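Local coordinates for protein esterase Rv0045c (Mycobacterium tuberculosis, PDB 6WYN) that hydrolyses carboxylic esters, with the highest activity toward short straight-chain alkyl esters, and is probably involved in ester and lipid metabolism, at residues A[117-131]-A[248-262]. Sequence-based numbering, arbitrary orientation.
Sequences HGHSAWREDGNYSPQ and WRYDAIRTFGDFAGL
With its carboxylate swung anti to the backbone N (chi1 -171°), Asp251 meets Trp122 and Tyr128 from two directions, the indole through its face and Tyr128 through the hydroxyl at its ring edge, while Trp122 carries its indole back beside its own N to receive it. The carboxylate stacks on the indole, their planes 6° apart, and the Asp251 CB methylene makes a CH-pi contact with the five-membered ring, 3.6 Å from its centroid. In the indole plane, Trp122 NE1 donates to Arg249 O at 3.1 Å, which fixes the ring's rotation. Tyr128 OH gives its proton to the anti lone pair of Asp251 OD2 at 2.6 Å and accepts from Arg123 N at 2.8 Å in a nearly straight bond (173°).

Beyond this cluster, several of the bonds are weak or pass through water. Arg249, extended from CG to NE, lays its guanidinium over the His119 imidazole, the planes nearly parallel, and a water joins its NH1 to Gly118 O. Asn127 and Thr255 form a single beta bridge, close to where Gly126 O accepts weak bonds from Arg254 N and Thr255 N.

The two segments thus join the loop leading into helix 130-144 to the connection between strand 246-248 and helix 260-268 of this alpha/beta hydrolase; Phe256 also touches helix 182-200, near His188, a substrate-selectivity site. Chemically, the chain of donors from Arg123 N through Tyr128 OH to Asp251 OD2 would probably stabilise the anionic form of Asp251, tying the loops together through directed polar bonds.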
ATOM      1  N   HIS A 117      -0.983  10.422   2.599  1.00 12.09           N
ATOM      2  CA  HIS A 117      -0.372   9.876   1.363  1.00 11.58           C
ATOM      3  C   HIS A 117      -1.254  10.182   0.142  1.00 10.82           C
ATOM      4  O   HIS A 117      -2.504  10.306   0.278  1.00 10.25           O
ATOM      5  CB  HIS A 117      -0.233   8.365   1.538  1.00 11.95           C
ATOM      6  CG  HIS A 117       0.665   7.938   2.646  1.00 11.95           C
ATOM      7  ND1 HIS A 117       0.204   7.751   3.938  1.00 12.41           N
ATOM      8  CD2 HIS A 117       1.977   7.595   2.625  1.00 12.38           C
ATOM      9  CE1 HIS A 117       1.224   7.338   4.683  1.00 12.97           C
ATOM     10  NE2 HIS A 117       2.326   7.262   3.899  1.00 13.19           N
ATOM     11  N   GLY A 118      -0.622  10.198  -1.016  1.00 10.85           N
ATOM     12  CA  GLY A 118      -1.280  10.370  -2.313  1.00 10.70           C
ATOM     13  C   GLY A 118      -2.016  11.696  -2.346  1.00 12.20           C
ATOM     14  O   GLY A 118      -1.345  12.722  -2.078  1.00 11.11           O
ATOM     15  N   HIS A 119      -3.332  11.670  -2.554  1.00 12.00           N
ATOM     16  CA  HIS A 119      -4.190  12.880  -2.491  1.00 13.44           C
ATOM     17  C   HIS A 119      -5.011  12.875  -1.211  1.00 13.38           C
ATOM     18  O   HIS A 119      -5.888  13.720  -1.104  1.00 14.35           O
ATOM     19  CB  HIS A 119      -5.077  12.950  -3.725  1.00 13.50           C
ATOM     20  CG  HIS A 119      -4.278  13.114  -4.977  1.00 16.79           C
ATOM     21  ND1 HIS A 119      -4.405  14.239  -5.819  1.00 21.08           N
ATOM     22  CD2 HIS A 119      -3.335  12.326  -5.539  1.00 16.91           C
ATOM     23  CE1 HIS A 119      -3.591  14.106  -6.856  1.00 20.94           C
ATOM     24  NE2 HIS A 119      -2.924  12.922  -6.709  1.00 19.56           N
ATOM     25  N   SER A 120      -4.808  11.924  -0.302  1.00 13.16           N
ATOM     26  CA  SER A 120      -5.590  11.916   0.963  1.00 12.36           C
ATOM     27  C   SER A 120      -5.044  13.032   1.891  1.00 12.39           C
ATOM     28  O   SER A 120      -3.848  13.342   1.822  1.00 13.13           O
ATOM     29  CB  SER A 120      -5.608  10.581   1.603  1.00 10.57           C
ATOM     30  OG  SER A 120      -6.475   9.662   0.965  1.00  9.70           O
ATOM     31  N   ALA A 121      -5.893  13.619   2.730  1.00 13.40           N
ATOM     32  CA  ALA A 121      -5.507  14.727   3.640  1.00 15.02           C
ATOM     33  C   ALA A 121      -4.343  14.292   4.554  1.00 16.18           C
ATOM     34  O   ALA A 121      -4.312  13.129   5.004  1.00 15.72           O
ATOM     35  CB  ALA A 121      -6.708  15.179   4.456  1.00 15.81           C
ATOM     36  N   TRP A 122      -3.416  15.195   4.798  1.00 18.45           N
ATOM     37  CA  TRP A 122      -2.412  15.067   5.883  1.00 20.37           C
ATOM     38  C   TRP A 122      -3.074  15.319   7.239  1.00 21.33           C
ATOM     39  O   TRP A 122      -4.245  15.764   7.318  1.00 21.26           O
ATOM     40  CB  TRP A 122      -1.236  16.000   5.640  1.00 19.54           C
ATOM     41  CG  TRP A 122      -0.341  15.645   4.507  1.00 21.32           C
ATOM     42  CD1 TRP A 122      -0.566  14.740   3.516  1.00 20.00           C
ATOM     43  CD2 TRP A 122       0.942  16.235   4.238  1.00 23.50           C
ATOM     44  NE1 TRP A 122       0.488  14.734   2.653  1.00 22.29           N
ATOM     45  CE2 TRP A 122       1.441  15.622   3.077  1.00 22.95           C
ATOM     46  CE3 TRP A 122       1.735  17.189   4.886  1.00 25.44           C
ATOM     47  CZ2 TRP A 122       2.660  15.978   2.505  1.00 24.75           C
ATOM     48  CZ3 TRP A 122       2.973  17.494   4.359  1.00 24.53           C
ATOM     49  CH2 TRP A 122       3.416  16.922   3.164  1.00 25.55           C
ATOM     50  N   ARG A 123      -2.399  14.915   8.305  1.00 23.95           N
ATOM     51  CA  ARG A 123      -2.818  15.254   9.696  1.00 29.12           C
ATOM     52  C   ARG A 123      -1.700  16.043  10.355  1.00 26.91           C
ATOM     53  O   ARG A 123      -0.526  15.720  10.117  1.00 28.64           O
ATOM     54  CB  ARG A 123      -3.077  14.013  10.532  1.00 30.81           C
ATOM     55  CG  ARG A 123      -4.026  13.006   9.913  1.00 30.40           C
ATOM     56  CD  ARG A 123      -3.712  11.715  10.642  1.00 34.59           C
ATOM     57  NE  ARG A 123      -3.827  11.950  12.082  1.00 36.92           N
ATOM     58  CZ  ARG A 123      -4.961  11.866  12.762  1.00 33.22           C
ATOM     59  NH1 ARG A 123      -4.953  12.119  14.066  1.00 39.44           N
ATOM     60  NH2 ARG A 123      -6.080  11.532  12.141  1.00 27.72           N
ATOM     61  N   GLU A 124      -2.016  17.113  11.084  1.00 32.11           N
ATOM     62  CA  GLU A 124      -0.920  18.002  11.595  1.00 35.67           C
ATOM     63  C   GLU A 124      -0.150  17.239  12.694  1.00 30.78           C
ATOM     64  O   GLU A 124       1.043  17.554  12.914  1.00 31.72           O
ATOM     65  CB  GLU A 124      -1.452  19.374  12.051  1.00 49.05           C
ATOM     66  CG  GLU A 124      -1.965  20.275  10.911  1.00 55.74           C
ATOM     67  CD  GLU A 124      -0.924  20.944  10.009  1.00 67.99           C
ATOM     68  OE1 GLU A 124       0.095  20.302   9.709  1.00 84.38           O
ATOM     69  OE2 GLU A 124      -1.140  22.108   9.578  1.00 75.66           O
ATOM     70  N   ASP A 125      -0.803  16.236  13.309  1.00 23.73           N
ATOM     71  CA  ASP A 125      -0.236  15.380  14.405  1.00 33.75           C
ATOM     72  C   ASP A 125       0.595  14.220  13.862  1.00 38.61           C
ATOM     73  O   ASP A 125       0.756  13.251  14.614  1.00 38.27           O
ATOM     74  CB  ASP A 125      -1.366  14.828  15.264  1.00 29.53           C
ATOM     75  CG  ASP A 125      -2.294  13.808  14.652  1.00 32.48           C
ATOM     76  OD1 ASP A 125      -2.046  13.355  13.532  1.00 30.20           O
ATOM     77  OD2 ASP A 125      -3.247  13.465  15.336  1.00 30.13           O
ATOM     78  N   GLY A 126       0.927  14.242  12.592  1.00 38.95           N
ATOM     79  CA  GLY A 126       1.757  13.293  11.808  1.00 37.89           C
ATOM     80  C   GLY A 126       1.515  11.802  12.066  1.00 33.57           C
ATOM     81  O   GLY A 126       2.500  11.009  11.857  1.00 32.95           O
ATOM     82  N   ASN A 127       0.289  11.411  12.423  1.00 26.17           N
ATOM     83  CA  ASN A 127      -0.034  10.056  12.915  1.00 30.14           C
ATOM     84  C   ASN A 127      -0.903   9.198  11.961  1.00 29.57           C
ATOM     85  O   ASN A 127      -2.150   9.209  11.987  1.00 27.74           O
ATOM     86  CB  ASN A 127      -0.720  10.092  14.287  1.00 33.26           C
ATOM     87  CG  ASN A 127      -0.594   8.741  14.972  1.00 33.81           C
ATOM     88  OD1 ASN A 127      -1.002   7.753  14.366  1.00 30.96           O
ATOM     89  ND2 ASN A 127      -0.013   8.671  16.178  1.00 30.88           N
ATOM     90  N   TYR A 128      -0.247   8.222  11.361  1.00 31.40           N
ATOM     91  CA  TYR A 128      -0.862   7.346  10.352  1.00 27.85           C
ATOM     92  C   TYR A 128      -0.854   5.911  10.878  1.00 29.88           C
ATOM     93  O   TYR A 128      -0.479   4.990  10.128  1.00 27.11           O
ATOM     94  CB  TYR A 128      -0.101   7.654   9.075  1.00 25.31           C
ATOM     95  CG  TYR A 128      -0.102   9.125   8.773  1.00 22.32           C
ATOM     96  CD1 TYR A 128      -1.288   9.776   8.532  1.00 24.08           C
ATOM     97  CD2 TYR A 128       1.068   9.870   8.727  1.00 25.36           C
ATOM     98  CE1 TYR A 128      -1.324  11.130   8.237  1.00 22.32           C
ATOM     99  CE2 TYR A 128       1.053  11.224   8.402  1.00 24.72           C
ATOM    100  CZ  TYR A 128      -0.161  11.857   8.168  1.00 22.79           C
ATOM    101  OH  TYR A 128      -0.255  13.201   7.911  1.00 23.22           O
ATOM    102  N   SER A 129      -1.311   5.739  12.123  1.00 27.54           N
ATOM    103  CA  SER A 129      -1.389   4.433  12.817  1.00 23.69           C
ATOM    104  C   SER A 129      -2.384   3.640  12.021  1.00 21.56           C
ATOM    105  O   SER A 129      -3.341   4.223  11.503  1.00 20.53           O
ATOM    106  CB  SER A 129      -1.804   4.491  14.316  1.00 22.41           C
ATOM    107  OG  SER A 129      -3.238   4.594  14.458  1.00 22.33           O
ATOM    108  N   PRO A 130      -2.231   2.293  11.982  1.00 20.07           N
ATOM    109  CA  PRO A 130      -3.249   1.430  11.408  1.00 19.13           C
ATOM    110  C   PRO A 130      -4.628   1.690  12.014  1.00 20.37           C
ATOM    111  O   PRO A 130      -5.607   1.615  11.311  1.00 18.84           O
ATOM    112  CB  PRO A 130      -2.767   0.016  11.777  1.00 20.38           C
ATOM    113  CG  PRO A 130      -1.270   0.155  11.913  1.00 20.02           C
ATOM    114  CD  PRO A 130      -1.051   1.545  12.455  1.00 20.55           C
ATOM    115  N   GLN A 131      -4.695   1.882  13.340  1.00 19.34           N
ATOM    116  CA  GLN A 131      -5.973   2.089  14.066  1.00 21.93           C
ATOM    117  C   GLN A 131      -6.701   3.372  13.595  1.00 18.37           C
ATOM    118  O   GLN A 131      -7.947   3.304  13.441  1.00 20.31           O
ATOM    119  CB  GLN A 131      -5.673   2.158  15.565  1.00 24.89           C
ATOM    120  CG  GLN A 131      -5.276   0.799  16.167  1.00 30.30           C
ATOM    121  CD  GLN A 131      -3.879   0.180  16.105  1.00 35.27           C
ATOM    122  OE1 GLN A 131      -2.889   0.651  15.482  1.00 29.03           O
ATOM    123  NE2 GLN A 131      -3.806  -0.957  16.810  1.00 26.93           N
ATOM    124  N   TRP A 248       7.653  15.528  -2.224  1.00 23.48           N
ATOM    125  CA  TRP A 248       6.922  14.247  -2.030  1.00 27.23           C
ATOM    126  C   TRP A 248       5.455  14.542  -1.705  1.00 29.46           C
ATOM    127  O   TRP A 248       5.161  15.502  -0.952  1.00 28.15           O
ATOM    128  CB  TRP A 248       7.552  13.371  -0.942  1.00 25.33           C
ATOM    129  CG  TRP A 248       8.955  12.903  -1.236  1.00 31.27           C
ATOM    130  CD1 TRP A 248      10.091  13.227  -0.539  1.00 31.30           C
ATOM    131  CD2 TRP A 248       9.383  11.986  -2.277  1.00 30.37           C
ATOM    132  NE1 TRP A 248      11.176  12.574  -1.072  1.00 31.51           N
ATOM    133  CE2 TRP A 248      10.782  11.825  -2.146  1.00 30.37           C
ATOM    134  CE3 TRP A 248       8.729  11.280  -3.299  1.00 28.46           C
ATOM    135  CZ2 TRP A 248      11.528  10.995  -2.991  1.00 29.64           C
ATOM    136  CZ3 TRP A 248       9.466  10.467  -4.133  1.00 30.62           C
ATOM    137  CH2 TRP A 248      10.851  10.327  -3.982  1.00 28.92           C
ATOM    138  N   ARG A 249       4.569  13.682  -2.190  1.00 27.37           N
ATOM    139  CA  ARG A 249       3.116  13.748  -1.902  1.00 25.10           C
ATOM    140  C   ARG A 249       2.881  13.247  -0.479  1.00 24.29           C
ATOM    141  O   ARG A 249       1.845  13.640   0.139  1.00 24.81           O
ATOM    142  CB  ARG A 249       2.312  12.967  -2.950  1.00 22.20           C
ATOM    143  CG  ARG A 249       2.087  13.692  -4.263  1.00 23.49           C
ATOM    144  CD  ARG A 249       0.979  13.017  -5.096  1.00 22.51           C
ATOM    145  NE  ARG A 249       1.001  13.576  -6.416  1.00 23.56           N
ATOM    146  CZ  ARG A 249       0.399  14.701  -6.775  1.00 26.51           C
ATOM    147  NH1 ARG A 249      -0.304  15.398  -5.896  1.00 26.52           N
ATOM    148  NH2 ARG A 249       0.534  15.124  -8.011  1.00 25.63           N
ATOM    149  N   TYR A 250       3.759  12.403   0.075  1.00 20.77           N
ATOM    150  CA  TYR A 250       3.470  11.828   1.408  1.00 20.89           C
ATOM    151  C   TYR A 250       4.073  12.708   2.513  1.00 21.54           C
ATOM    152  O   TYR A 250       5.071  13.377   2.318  1.00 21.60           O
ATOM    153  CB  TYR A 250       4.021  10.409   1.598  1.00 24.30           C
ATOM    154  CG  TYR A 250       5.497  10.246   1.340  1.00 23.43           C
ATOM    155  CD1 TYR A 250       6.451  10.458   2.335  1.00 29.13           C
ATOM    156  CD2 TYR A 250       5.941   9.913   0.077  1.00 24.45           C
ATOM    157  CE1 TYR A 250       7.811  10.283   2.081  1.00 27.23           C
ATOM    158  CE2 TYR A 250       7.288   9.730  -0.199  1.00 25.98           C
ATOM    159  CZ  TYR A 250       8.223   9.896   0.814  1.00 28.68           C
ATOM    160  OH  TYR A 250       9.534   9.736   0.485  1.00 31.40           O
ATOM    161  N   ASP A 251       3.445  12.645   3.664  1.00 23.61           N
ATOM    162  CA  ASP A 251       3.845  13.344   4.899  1.00 25.32           C
ATOM    163  C   ASP A 251       4.871  12.424   5.540  1.00 34.60           C
ATOM    164  O   ASP A 251       4.561  11.178   5.673  1.00 33.60           O
ATOM    165  CB  ASP A 251       2.636  13.556   5.812  1.00 20.80           C
ATOM    166  CG  ASP A 251       2.876  14.462   7.032  1.00 20.90           C
ATOM    167  OD1 ASP A 251       3.922  15.079   7.106  1.00 19.38           O
ATOM    168  OD2 ASP A 251       2.043  14.455   7.916  1.00 17.51           O
ATOM    169  N   ALA A 252       6.055  12.955   5.862  1.00 31.72           N
ATOM    170  CA  ALA A 252       6.927  12.292   6.861  1.00 36.40           C
ATOM    171  C   ALA A 252       5.964  11.653   7.876  1.00 25.87           C
ATOM    172  O   ALA A 252       4.969  12.270   8.138  1.00 24.89           O
ATOM    173  CB  ALA A 252       7.889  13.292   7.489  1.00 34.79           C
ATOM    174  N   ILE A 253       6.133  10.383   8.209  1.00 28.95           N
ATOM    175  CA  ILE A 253       5.397   9.719   9.324  1.00 31.05           C
ATOM    176  C   ILE A 253       6.287   9.960  10.544  1.00 34.70           C
ATOM    177  O   ILE A 253       7.407   9.318  10.641  1.00 27.64           O
ATOM    178  CB  ILE A 253       5.167   8.221   9.073  1.00 34.75           C
ATOM    179  CG1 ILE A 253       4.667   7.930   7.651  1.00 39.00           C
ATOM    180  CG2 ILE A 253       4.232   7.647  10.123  1.00 29.46           C
ATOM    181  CD1 ILE A 253       4.470   6.442   7.358  1.00 39.96           C
ATOM    182  N   ARG A 254       5.830  10.864  11.389  1.00 33.68           N
ATOM    183  CA  ARG A 254       6.521  11.074  12.666  1.00 35.35           C
ATOM    184  C   ARG A 254       6.231   9.847  13.519  1.00 35.53           C
ATOM    185  O   ARG A 254       7.113   9.517  14.322  1.00 29.74           O
ATOM    186  CB  ARG A 254       5.895  12.270  13.396  1.00 35.75           C
ATOM    187  CG  ARG A 254       6.733  12.796  14.554  1.00 39.49           C
ATOM    188  CD  ARG A 254       6.139  13.909  15.393  1.00 41.45           C
ATOM    189  NE  ARG A 254       5.105  13.434  16.294  1.00 49.80           N
ATOM    190  CZ  ARG A 254       3.817  13.594  16.050  1.00 60.61           C
ATOM    191  NH1 ARG A 254       2.906  13.138  16.891  1.00 37.39           N
ATOM    192  NH2 ARG A 254       3.455  14.222  14.951  1.00 67.75           N
ATOM    193  N   THR A 255       5.107   9.145  13.258  1.00 33.25           N
ATOM    194  CA  THR A 255       4.689   8.092  14.244  1.00 35.83           C
ATOM    195  C   THR A 255       3.732   6.995  13.698  1.00 35.83           C
ATOM    196  O   THR A 255       2.870   7.416  12.913  1.00 38.85           O
ATOM    197  CB  THR A 255       4.036   8.841  15.400  1.00 26.74           C
ATOM    198  OG1 THR A 255       4.267   8.024  16.517  1.00 21.80           O
ATOM    199  CG2 THR A 255       2.565   9.022  15.203  1.00 31.26           C
ATOM    200  N   PHE A 256       3.854   5.729  14.144  1.00 33.21           N
ATOM    201  CA  PHE A 256       2.931   4.615  13.756  1.00 29.36           C
ATOM    202  C   PHE A 256       1.980   4.371  14.937  1.00 24.70           C
ATOM    203  O   PHE A 256       1.506   5.385  15.491  1.00 33.47           O
ATOM    204  CB  PHE A 256       3.729   3.358  13.404  1.00 29.11           C
ATOM    205  CG  PHE A 256       4.589   3.479  12.170  1.00 28.90           C
ATOM    206  CD1 PHE A 256       5.904   3.909  12.256  1.00 28.49           C
ATOM    207  CD2 PHE A 256       4.084   3.158  10.921  1.00 27.98           C
ATOM    208  CE1 PHE A 256       6.693   4.018  11.123  1.00 32.71           C
ATOM    209  CE2 PHE A 256       4.874   3.265   9.788  1.00 28.27           C
ATOM    210  CZ  PHE A 256       6.176   3.695   9.891  1.00 31.09           C
ATOM    211  N   GLY A 257       1.692   3.111  15.327  1.00 29.01           N
ATOM    212  CA  GLY A 257       0.845   2.986  16.535  1.00 24.73           C
ATOM    213  C   GLY A 257       0.201   1.682  16.983  1.00 37.99           C
ATOM    214  O   GLY A 257      -0.363   1.085  16.080  1.00 39.52           O
ATOM    215  N   ASP A 258       0.293   1.288  18.279  1.00 40.13           N
ATOM    216  CA  ASP A 258      -0.407   0.129  18.941  1.00 42.29           C
ATOM    217  C   ASP A 258      -0.240  -1.260  18.300  1.00 36.00           C
ATOM    218  O   ASP A 258      -0.627  -1.417  17.125  1.00 40.98           O
ATOM    219  CB  ASP A 258      -1.872   0.464  19.240  1.00 47.61           C
ATOM    220  CG  ASP A 258      -2.580  -0.581  20.088  1.00 51.05           C
ATOM    221  OD1 ASP A 258      -1.966  -1.064  21.061  1.00 37.72           O
ATOM    222  OD2 ASP A 258      -3.740  -0.899  19.769  1.00 52.96           O
ATOM    223  N   PHE A 259       0.189  -2.286  19.072  1.00 26.90           N
ATOM    224  CA  PHE A 259       0.398  -3.558  18.358  1.00 33.41           C
ATOM    225  C   PHE A 259      -0.169  -4.738  19.187  1.00 34.68           C
ATOM    226  O   PHE A 259      -0.725  -5.678  18.603  1.00 31.16           O
ATOM    227  CB  PHE A 259       1.891  -3.628  17.992  1.00 36.36           C
ATOM    228  CG  PHE A 259       2.363  -2.687  16.899  1.00 35.13           C
ATOM    229  CD1 PHE A 259       2.289  -3.049  15.555  1.00 39.85           C
ATOM    230  CD2 PHE A 259       2.982  -1.484  17.190  1.00 34.72           C
ATOM    231  CE1 PHE A 259       2.764  -2.203  14.548  1.00 37.68           C
ATOM    232  CE2 PHE A 259       3.478  -0.655  16.189  1.00 31.03           C
ATOM    233  CZ  PHE A 259       3.349  -1.000  14.863  1.00 35.22           C
ATOM    234  N   ALA A 260      -0.086  -4.676  20.525  1.00 35.41           N
ATOM    235  CA  ALA A 260      -0.788  -5.580  21.468  1.00 35.43           C
ATOM    236  C   ALA A 260      -2.268  -5.603  21.080  1.00 36.84           C
ATOM    237  O   ALA A 260      -2.793  -6.736  20.884  1.00 27.59           O
ATOM    238  CB  ALA A 260      -0.597  -5.097  22.896  1.00 34.20           C
ATOM    239  N   GLY A 261      -2.886  -4.395  20.930  1.00 31.39           N
ATOM    240  CA  GLY A 261      -4.274  -4.265  20.452  1.00 27.19           C
ATOM    241  C   GLY A 261      -4.427  -4.884  19.071  1.00 24.34           C
ATOM    242  O   GLY A 261      -5.460  -5.462  18.753  1.00 22.31           O
ATOM    243  N   LEU A 262      -3.421  -4.743  18.234  1.00 23.34           N
ATOM    244  CA  LEU A 262      -3.492  -5.271  16.855  1.00 23.35           C
ATOM    245  C   LEU A 262      -3.446  -6.817  16.870  1.00 19.08           C
ATOM    246  O   LEU A 262      -4.244  -7.427  16.129  1.00 16.36           O
ATOM    247  CB  LEU A 262      -2.332  -4.645  16.083  1.00 26.48           C
ATOM    248  CG  LEU A 262      -2.465  -4.676  14.570  1.00 30.92           C
ATOM    249  CD1 LEU A 262      -3.777  -4.059  14.106  1.00 32.23           C
ATOM    250  CD2 LEU A 262      -1.267  -3.963  13.964  1.00 33.77           C
TER
HETATM  251  O   HOH W   1       5.097   8.388   4.343  1.00 29.25           O
HETATM  252  O   HOH W   2      -0.772  15.215  -3.208  1.00 23.25           O